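PDB 2Q07: PUA domain-containing protein from Archaeoglobus fulgidus DSM 4304, which probably binds RNA through its PUA domain and probably takes part in archaeosine-tRNA biosynthesis. Local coordinates for residues Y25-C37 and V60-E74. Residues are numbered along the deposited sequence; the frame is centred on the assembly and turned at random.
Sequences YKPFSDTVLLLPC and VNEIIISSPLVVPRE
Leu33 of strand 31-36 bonds on both sides, to Asn61 and Ile63 of strand 61-65, within a parallel ladder, the two strands of a beta-alpha-beta unit joined through helix 47-55 in the mixed sheet of the UDG-like DUF5591 region. Asn61 N to Thr31 O begins the series; Leu33 N reaches Asn61 O over 2.6 Å, nearly straight at 175°; Ile63 N returns to Leu33 O, Leu35 N to Ile63 O and Ile65 N to Leu35 O, and a weak bond from Cys37 N to Ile65 O ends it. Strand 115-118 pairs along the other edge of strand 31-36.

One face is apolar: Val32 CG2 lies 3.7 Å from Ile63 CG1, and Leu34 runs beside Ile63, CD2 to CB; helix 123-132 covers Leu34 and Ile65. On the mixed face of Leu33 and Leu35, Leu35 CD1 stands 3.9 Å from Glu62 OE2, which forms a salt bridge to Arg73 NH1, weak as a hydrogen bond; OE1 pairs with Arg53, and Arg73 NH2 bonds His49.

Before the strand, Tyr25 takes Pro72 CG over one ring face in a CH-pi contact (4.2 Å to the centroid), with Pro27 over the opposite face. With CG anti to the backbone N (chi1 -171°), the ring reaches across and sets OH 3.8 Å from Ile63 CD1. Phe28 lays its ring over the Asn61 amide. A water joins the segments, within hydrogen-bonding distance of Tyr25 OH (2.7 Å), Glu62 O and Glu74 OE1 (both 2.8 Å).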
loop_
_atom_site.group_PDB
_atom_site.type_symbol
_atom_site.label_atom_id
_atom_site.label_comp_id
_atom_site.label_asym_id
_atom_site.label_seq_id
_atom_site.Cartn_x
_atom_site.Cartn_y
_atom_site.Cartn_z
ATOM N N TYR A 25 -5.623 -3.078 5.862
ATOM C CA TYR A 25 -6.612 -2.158 5.300
ATOM C C TYR A 25 -7.509 -1.479 6.330
ATOM O O TYR A 25 -8.282 -2.139 7.014
ATOM C CB TYR A 25 -7.472 -2.920 4.289
ATOM C CG TYR A 25 -8.398 -2.066 3.458
ATOM C CD1 TYR A 25 -8.003 -0.806 2.999
ATOM C CD2 TYR A 25 -9.657 -2.535 3.093
ATOM C CE1 TYR A 25 -8.845 -0.034 2.195
ATOM C CE2 TYR A 25 -10.504 -1.778 2.293
ATOM C CZ TYR A 25 -10.096 -0.530 1.847
ATOM O OH TYR A 25 -10.934 0.219 1.056
ATOM N N LYS A 26 -7.405 -0.160 6.446
ATOM C CA LYS A 26 -8.253 0.566 7.397
ATOM C C LYS A 26 -8.926 1.781 6.767
ATOM O O LYS A 26 -8.322 2.840 6.625
ATOM C CB LYS A 26 -7.442 0.989 8.628
ATOM C CG LYS A 26 -6.681 -0.167 9.271
ATOM C CD LYS A 26 -6.047 0.236 10.595
ATOM C CE LYS A 26 -5.089 -0.839 11.094
ATOM N NZ LYS A 26 -3.934 -1.041 10.150
ATOM N N PRO A 27 -10.199 1.633 6.383
ATOM C CA PRO A 27 -10.995 2.698 5.761
ATOM C C PRO A 27 -11.191 3.916 6.662
ATOM O O PRO A 27 -11.029 3.841 7.880
ATOM C CB PRO A 27 -12.325 2.004 5.463
ATOM C CG PRO A 27 -11.926 0.578 5.255
ATOM C CD PRO A 27 -10.940 0.358 6.377
ATOM N N PHE A 28 -11.537 5.041 6.048
ATOM C CA PHE A 28 -11.798 6.271 6.783
ATOM C C PHE A 28 -13.207 6.758 6.434
ATOM O O PHE A 28 -13.659 7.798 6.922
ATOM C CB PHE A 28 -10.764 7.336 6.415
ATOM C CG PHE A 28 -10.736 7.678 4.949
ATOM C CD1 PHE A 28 -11.679 8.552 4.400
ATOM C CD2 PHE A 28 -9.765 7.134 4.118
ATOM C CE1 PHE A 28 -11.647 8.879 3.047
ATOM C CE2 PHE A 28 -9.723 7.454 2.761
ATOM C CZ PHE A 28 -10.663 8.328 2.223
ATOM N N SER A 29 -13.902 5.975 5.609
ATOM C CA SER A 29 -15.252 6.318 5.148
ATOM C C SER A 29 -16.168 5.098 5.183
ATOM O O SER A 29 -15.700 3.967 5.222
ATOM C CB SER A 29 -15.168 6.854 3.710
ATOM O OG SER A 29 -16.451 7.048 3.129
ATOM N N ASP A 30 -17.475 5.335 5.156
ATOM C CA ASP A 30 -18.448 4.252 5.173
ATOM C C ASP A 30 -18.855 3.933 3.739
ATOM O O ASP A 30 -19.630 3.010 3.488
ATOM C CB ASP A 30 -19.678 4.659 5.985
ATOM C CG ASP A 30 -20.421 5.833 5.370
ATOM O OD1 ASP A 30 -19.779 6.694 4.741
ATOM O OD2 ASP A 30 -21.655 5.906 5.525
ATOM N N THR A 31 -18.324 4.711 2.801
ATOM C CA THR A 31 -18.610 4.519 1.384
ATOM C C THR A 31 -17.311 4.243 0.627
ATOM O O THR A 31 -16.273 4.818 0.937
ATOM C CB THR A 31 -19.292 5.775 0.781
ATOM O OG1 THR A 31 -20.576 5.947 1.388
ATOM C CG2 THR A 31 -19.471 5.634 -0.727
ATOM N N VAL A 32 -17.362 3.342 -0.349
ATOM C CA VAL A 32 -16.174 3.051 -1.143
ATOM C C VAL A 32 -16.478 3.214 -2.630
ATOM O O VAL A 32 -17.476 2.695 -3.136
ATOM C CB VAL A 32 -15.633 1.623 -0.894
ATOM C CG1 VAL A 32 -16.679 0.577 -1.280
ATOM C CG2 VAL A 32 -14.358 1.411 -1.701
ATOM N N LEU A 33 -15.606 3.942 -3.317
ATOM C CA LEU A 33 -15.734 4.187 -4.744
ATOM C C LEU A 33 -14.891 3.185 -5.547
ATOM O O LEU A 33 -13.682 3.053 -5.312
ATOM C CB LEU A 33 -15.267 5.612 -5.049
ATOM C CG LEU A 33 -15.245 6.048 -6.506
ATOM C CD1 LEU A 33 -16.651 5.982 -7.074
ATOM C CD2 LEU A 33 -14.674 7.463 -6.593
ATOM N N LEU A 34 -15.519 2.472 -6.479
ATOM C CA LEU A 34 -14.795 1.515 -7.311
ATOM C C LEU A 34 -14.467 2.188 -8.646
ATOM O O LEU A 34 -15.331 2.821 -9.270
ATOM C CB LEU A 34 -15.629 0.243 -7.535
ATOM C CG LEU A 34 -16.196 -0.431 -6.278
ATOM C CD1 LEU A 34 -16.903 -1.725 -6.663
ATOM C CD2 LEU A 34 -15.073 -0.711 -5.284
ATOM N N LEU A 35 -13.216 2.041 -9.077
ATOM C CA LEU A 35 -12.732 2.656 -10.297
ATOM C C LEU A 35 -11.982 1.691 -11.214
ATOM O O LEU A 35 -11.461 0.669 -10.777
ATOM C CB LEU A 35 -11.811 3.825 -9.939
ATOM C CG LEU A 35 -12.453 4.928 -9.102
ATOM C CD1 LEU A 35 -11.380 5.837 -8.532
ATOM C CD2 LEU A 35 -13.436 5.697 -9.974
ATOM N N PRO A 36 -11.902 2.022 -12.508
ATOM C CA PRO A 36 -11.196 1.133 -13.431
ATOM C C PRO A 36 -9.686 1.359 -13.361
ATOM O O PRO A 36 -9.229 2.465 -13.063
ATOM C CB PRO A 36 -11.776 1.531 -14.777
ATOM C CG PRO A 36 -11.882 3.015 -14.632
ATOM C CD PRO A 36 -12.442 3.195 -13.221
ATOM N N CYS A 37 -8.911 0.308 -13.608
ATOM C CA CYS A 37 -7.466 0.468 -13.600
ATOM C C CYS A 37 -7.124 1.253 -14.863
ATOM O O CYS A 37 -7.964 1.409 -15.745
ATOM C CB CYS A 37 -6.762 -0.896 -13.600
ATOM S SG CYS A 37 -7.227 -1.967 -14.971
ATOM N N VAL A 60 -14.298 9.685 -0.143
ATOM C CA VAL A 60 -14.636 8.340 0.284
ATOM C C VAL A 60 -13.473 7.458 -0.141
ATOM O O VAL A 60 -12.634 7.881 -0.934
ATOM C CB VAL A 60 -15.933 7.847 -0.364
ATOM C CG1 VAL A 60 -17.096 8.763 0.044
ATOM C CG2 VAL A 60 -15.772 7.800 -1.879
ATOM N N ASN A 61 -13.419 6.246 0.397
ATOM C CA ASN A 61 -12.352 5.305 0.070
ATOM C C ASN A 61 -12.453 4.871 -1.382
ATOM O O ASN A 61 -13.543 4.879 -1.963
ATOM C CB ASN A 61 -12.442 4.087 0.991
ATOM C CG ASN A 61 -11.744 4.314 2.317
ATOM O OD1 ASN A 61 -10.519 4.178 2.413
ATOM N ND2 ASN A 61 -12.513 4.680 3.345
ATOM N N GLU A 62 -11.319 4.475 -1.956
ATOM C CA GLU A 62 -11.274 4.067 -3.354
ATOM C C GLU A 62 -10.602 2.722 -3.546
ATOM O O GLU A 62 -9.619 2.402 -2.887
ATOM C CB GLU A 62 -10.508 5.103 -4.187
ATOM C CG GLU A 62 -11.156 6.476 -4.280
ATOM C CD GLU A 62 -10.146 7.563 -4.640
ATOM O OE1 GLU A 62 -9.180 7.753 -3.867
ATOM O OE2 GLU A 62 -10.310 8.222 -5.690
ATOM N N ILE A 63 -11.143 1.933 -4.455
ATOM C CA ILE A 63 -10.552 0.650 -4.771
ATOM C C ILE A 63 -10.500 0.605 -6.287
ATOM O O ILE A 63 -11.504 0.834 -6.955
ATOM C CB ILE A 63 -11.394 -0.518 -4.231
ATOM C CG1 ILE A 63 -11.342 -0.527 -2.697
ATOM C CG2 ILE A 63 -10.888 -1.837 -4.810
ATOM C CD1 ILE A 63 -12.175 -1.601 -2.059
ATOM N N ILE A 64 -9.315 0.347 -6.826
ATOM C CA ILE A 64 -9.143 0.258 -8.267
ATOM C C ILE A 64 -9.261 -1.204 -8.695
ATOM O O ILE A 64 -8.514 -2.058 -8.211
ATOM C CB ILE A 64 -7.750 0.799 -8.703
ATOM C CG1 ILE A 64 -7.669 2.305 -8.435
ATOM C CG2 ILE A 64 -7.499 0.485 -10.183
ATOM C CD1 ILE A 64 -7.335 2.664 -6.999
ATOM N N ILE A 65 -10.201 -1.501 -9.587
ATOM C CA ILE A 65 -10.369 -2.875 -10.058
ATOM C C ILE A 65 -9.433 -3.125 -11.241
ATOM O O ILE A 65 -9.412 -2.360 -12.209
ATOM C CB ILE A 65 -11.819 -3.156 -10.522
ATOM C CG1 ILE A 65 -12.795 -2.978 -9.355
ATOM C CG2 ILE A 65 -11.922 -4.570 -11.085
ATOM C CD1 ILE A 65 -14.250 -3.061 -9.758
ATOM N N SER A 66 -8.657 -4.198 -11.144
ATOM C CA SER A 66 -7.727 -4.579 -12.195
ATOM C C SER A 66 -7.698 -6.104 -12.290
ATOM O O SER A 66 -8.578 -6.785 -11.758
ATOM C CB SER A 66 -6.328 -4.045 -11.875
ATOM O OG SER A 66 -5.460 -4.211 -12.979
ATOM N N SER A 67 -6.691 -6.641 -12.968
ATOM C CA SER A 67 -6.553 -8.087 -13.105
ATOM C C SER A 67 -5.078 -8.472 -13.188
ATOM O O SER A 67 -4.343 -7.969 -14.037
ATOM C CB SER A 67 -7.284 -8.585 -14.352
ATOM O OG SER A 67 -7.172 -9.996 -14.462
ATOM N N PRO A 68 -4.633 -9.388 -12.315
ATOM C CA PRO A 68 -5.426 -10.069 -11.287
ATOM C C PRO A 68 -5.599 -9.255 -10.008
ATOM O O PRO A 68 -6.326 -9.662 -9.103
ATOM C CB PRO A 68 -4.623 -11.341 -11.001
ATOM C CG PRO A 68 -3.423 -11.291 -11.955
ATOM C CD PRO A 68 -3.241 -9.850 -12.272
ATOM N N LEU A 69 -4.945 -8.103 -9.941
ATOM C CA LEU A 69 -4.992 -7.293 -8.737
ATOM C C LEU A 69 -6.164 -6.354 -8.496
ATOM O O LEU A 69 -6.617 -5.631 -9.381
ATOM C CB LEU A 69 -3.693 -6.489 -8.600
ATOM C CG LEU A 69 -2.411 -7.272 -8.302
ATOM C CD1 LEU A 69 -1.241 -6.307 -8.246
ATOM C CD2 LEU A 69 -2.543 -8.022 -6.975
ATOM N N VAL A 70 -6.641 -6.402 -7.261
ATOM C CA VAL A 70 -7.693 -5.543 -6.760
ATOM C C VAL A 70 -6.852 -4.670 -5.836
ATOM O O VAL A 70 -6.162 -5.196 -4.961
ATOM C CB VAL A 70 -8.701 -6.324 -5.920
ATOM C CG1 VAL A 70 -9.659 -5.351 -5.255
ATOM C CG2 VAL A 70 -9.447 -7.332 -6.800
ATOM N N VAL A 71 -6.913 -3.354 -6.006
ATOM C CA VAL A 71 -6.064 -2.468 -5.219
ATOM C C VAL A 71 -6.670 -1.278 -4.481
ATOM O O VAL A 71 -7.134 -0.332 -5.101
ATOM C CB VAL A 71 -4.938 -1.884 -6.113
ATOM C CG1 VAL A 71 -3.969 -1.063 -5.274
ATOM C CG2 VAL A 71 -4.212 -3.010 -6.836
ATOM N N PRO A 72 -6.681 -1.322 -3.141
ATOM C CA PRO A 72 -7.230 -0.180 -2.420
ATOM C C PRO A 72 -6.262 0.963 -2.746
ATOM O O PRO A 72 -5.045 0.755 -2.820
ATOM C CB PRO A 72 -7.133 -0.618 -0.957
ATOM C CG PRO A 72 -7.371 -2.107 -1.052
ATOM C CD PRO A 72 -6.525 -2.488 -2.247
ATOM N N ARG A 73 -6.792 2.153 -2.952
ATOM C CA ARG A 73 -5.955 3.298 -3.283
ATOM C C ARG A 73 -4.742 3.464 -2.357
ATOM O O ARG A 73 -3.684 3.927 -2.785
ATOM C CB ARG A 73 -6.798 4.570 -3.260
ATOM C CG ARG A 73 -5.994 5.859 -3.400
ATOM C CD ARG A 73 -6.505 6.687 -4.556
ATOM N NE ARG A 73 -6.009 6.187 -5.829
ATOM C CZ ARG A 73 -6.631 6.329 -6.994
ATOM N NH1 ARG A 73 -7.799 6.957 -7.073
ATOM N NH2 ARG A 73 -6.064 5.850 -8.089
ATOM N N GLU A 74 -4.895 3.061 -1.098
ATOM C CA GLU A 74 -3.824 3.189 -0.103
ATOM C C GLU A 74 -2.589 2.335 -0.362
ATOM O O GLU A 74 -1.529 2.591 0.203
ATOM C CB GLU A 74 -4.359 2.864 1.291
ATOM C CG GLU A 74 -5.403 3.847 1.822
ATOM C CD GLU A 74 -6.787 3.661 1.216
ATOM O OE1 GLU A 74 -6.994 2.737 0.401
ATOM O OE2 GLU A 74 -7.680 4.446 1.572
HETATM O O HOH W 1 -9.778 2.369 -0.053
HETATM O O HOH W 2 -7.798 4.504 4.259
#